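Local coordinates for predicted sugar phosphatases of the HAD superfamily (Cytophaga hutchinsonii, PDB 2HX1), which is a predicted magnesium-dependent sugar phosphatase of the HAD superfamily, probably hydrolysing phosphate esters through a phospho-aspartate intermediate, at residues A[164-169]-A[182-187]. Residues are numbered along the deposited sequence; the frame is centred on the assembly and turned at random.
Sequences AIVANT and IAIGGV
Thr169 and Gly185 bring the two backbones closest, their CA atoms 4.8 Å apart, where the loop after strand 164-167 passes the first turn of helix 184-195. An inverse gamma turn centred on Asn168, with a weak bond from Thr169 N to Ala167 O, follows the strand and precedes the residue that meets the helix. There Thr169 OG1 accepts the amide hydrogen of Gly185 N at 3.0 Å, with a bent N-H...O angle of 138°. With chi1 76° the hydroxyl lies between the residue's own backbone N and carbonyl carbon, facing the helix, while CG2 reaches the branch methyl of Ile184, CG2 to CG2 3.9 Å. Ala183, at the N-cap position, sets its CB 3.6 Å from Thr169 OG1. Replacing Thr169 with a valine would probably leave Gly185 N without this acceptor and press a methyl against the helix turn. The fit also depends on Gly185, since a modelled CB there would clash with Thr169 OG1. On the strand itself, chi1 65° turns Val166 CG2 anti to the backbone N and brings it 3.8 Å from Ile184 O; the same methyl also meets Ile184 CG1, and Leu138 of the neighbouring strand 133-138 touches both side chains. Asn168, whose CB points away from the helix, is fixed by hydrogen bonds from OD1 to Arg201 and ND2 to Lys204 O, and its backbone O pairs with Asn54 ND2. The contact joins the C-terminal end of an inner strand to helix 184-195, which leads on to parallel strand 199-202, a beta-alpha-beta crossover consistent with the alpha/beta cap domain of C2-capped HAD phosphatases. Thr169, about 3 Å by its side chain from a bound EPE buffer molecule and about 9 Å from the magnesium ion, places this junction beside the probable active-site cleft.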
loop_
_atom_site.group_PDB
_atom_site.type_symbol
_atom_site.label_atom_id
_atom_site.label_comp_id
_atom_site.label_asym_id
_atom_site.label_seq_id
_atom_site.Cartn_x
_atom_site.Cartn_y
_atom_site.Cartn_z
ATOM N N ALA A 164 -6.661 2.087 -19.183
ATOM C CA ALA A 164 -6.225 3.394 -18.724
ATOM C C ALA A 164 -4.697 3.395 -18.778
ATOM O O ALA A 164 -4.052 2.531 -18.157
ATOM C CB ALA A 164 -6.726 3.677 -17.307
ATOM N N ILE A 165 -4.134 4.333 -19.549
ATOM C CA ILE A 165 -2.686 4.380 -19.866
ATOM C C ILE A 165 -2.053 5.702 -19.359
ATOM O O ILE A 165 -2.618 6.799 -19.523
ATOM C CB ILE A 165 -2.471 4.264 -21.414
ATOM C CG1 ILE A 165 -3.061 2.974 -21.965
ATOM C CG2 ILE A 165 -0.977 4.285 -21.833
ATOM C CD1 ILE A 165 -3.218 3.011 -23.457
ATOM N N VAL A 166 -0.869 5.619 -18.770
ATOM C CA VAL A 166 -0.084 6.809 -18.447
ATOM C C VAL A 166 1.401 6.487 -18.626
ATOM O O VAL A 166 1.800 5.343 -18.467
ATOM C CB VAL A 166 -0.388 7.291 -16.962
ATOM C CG1 VAL A 166 0.085 6.251 -15.911
ATOM C CG2 VAL A 166 0.237 8.677 -16.678
ATOM N N ALA A 167 2.208 7.501 -18.937
ATOM C CA ALA A 167 3.680 7.426 -18.853
ATOM C C ALA A 167 4.079 7.315 -17.385
ATOM O O ALA A 167 3.524 8.014 -16.533
ATOM C CB ALA A 167 4.320 8.678 -19.433
ATOM N N ASN A 168 5.060 6.473 -17.104
ATOM C CA ASN A 168 5.472 6.197 -15.731
ATOM C C ASN A 168 6.362 7.307 -15.196
ATOM O O ASN A 168 7.520 7.071 -14.842
ATOM C CB ASN A 168 6.210 4.869 -15.662
ATOM C CG ASN A 168 6.362 4.374 -14.248
ATOM O OD1 ASN A 168 5.433 4.465 -13.466
ATOM N ND2 ASN A 168 7.532 3.850 -13.912
ATOM N N THR A 169 5.825 8.519 -15.111
ATOM C CA THR A 169 6.646 9.638 -14.682
ATOM C C THR A 169 6.749 9.555 -13.157
ATOM O O THR A 169 6.047 8.769 -12.497
ATOM C CB THR A 169 6.054 11.010 -15.118
ATOM O OG1 THR A 169 4.950 11.358 -14.276
ATOM C CG2 THR A 169 5.595 11.013 -16.613
ATOM N N ILE A 182 2.627 18.295 -9.012
ATOM C CA ILE A 182 2.170 16.944 -9.252
ATOM C C ILE A 182 2.225 16.699 -10.762
ATOM O O ILE A 182 1.693 17.498 -11.542
ATOM C CB ILE A 182 0.752 16.752 -8.712
ATOM C CG1 ILE A 182 0.724 16.982 -7.196
ATOM C CG2 ILE A 182 0.251 15.373 -8.999
ATOM C CD1 ILE A 182 -0.679 17.171 -6.637
ATOM N N ALA A 183 2.886 15.609 -11.156
ATOM C CA ALA A 183 3.082 15.242 -12.565
ATOM C C ALA A 183 1.975 14.314 -12.967
ATOM O O ALA A 183 1.207 13.852 -12.121
ATOM C CB ALA A 183 4.419 14.560 -12.791
ATOM N N ILE A 184 1.889 14.031 -14.264
ATOM C CA ILE A 184 0.784 13.212 -14.793
ATOM C C ILE A 184 0.784 11.790 -14.162
ATOM O O ILE A 184 -0.277 11.225 -13.851
ATOM C CB ILE A 184 0.756 13.228 -16.334
ATOM C CG1 ILE A 184 -0.583 12.691 -16.853
ATOM C CG2 ILE A 184 2.005 12.485 -16.954
ATOM C CD1 ILE A 184 -1.860 13.506 -16.378
ATOM N N GLY A 185 1.982 11.249 -13.902
ATOM C CA GLY A 185 2.096 9.960 -13.222
ATOM C C GLY A 185 1.538 10.030 -11.837
ATOM O O GLY A 185 0.974 9.062 -11.323
ATOM N N GLY A 186 1.692 11.185 -11.217
ATOM C CA GLY A 186 1.164 11.423 -9.876
ATOM C C GLY A 186 -0.340 11.527 -9.901
ATOM O O GLY A 186 -1.003 11.037 -9.012
ATOM N N VAL A 187 -0.882 12.155 -10.933
ATOM C CA VAL A 187 -2.327 12.176 -11.120
ATOM C C VAL A 187 -2.887 10.746 -11.235
ATOM O O VAL A 187 -3.928 10.440 -10.662
ATOM C CB VAL A 187 -2.723 13.031 -12.345
ATOM C CG1 VAL A 187 -4.238 12.917 -12.669
ATOM C CG2 VAL A 187 -2.349 14.460 -12.097
#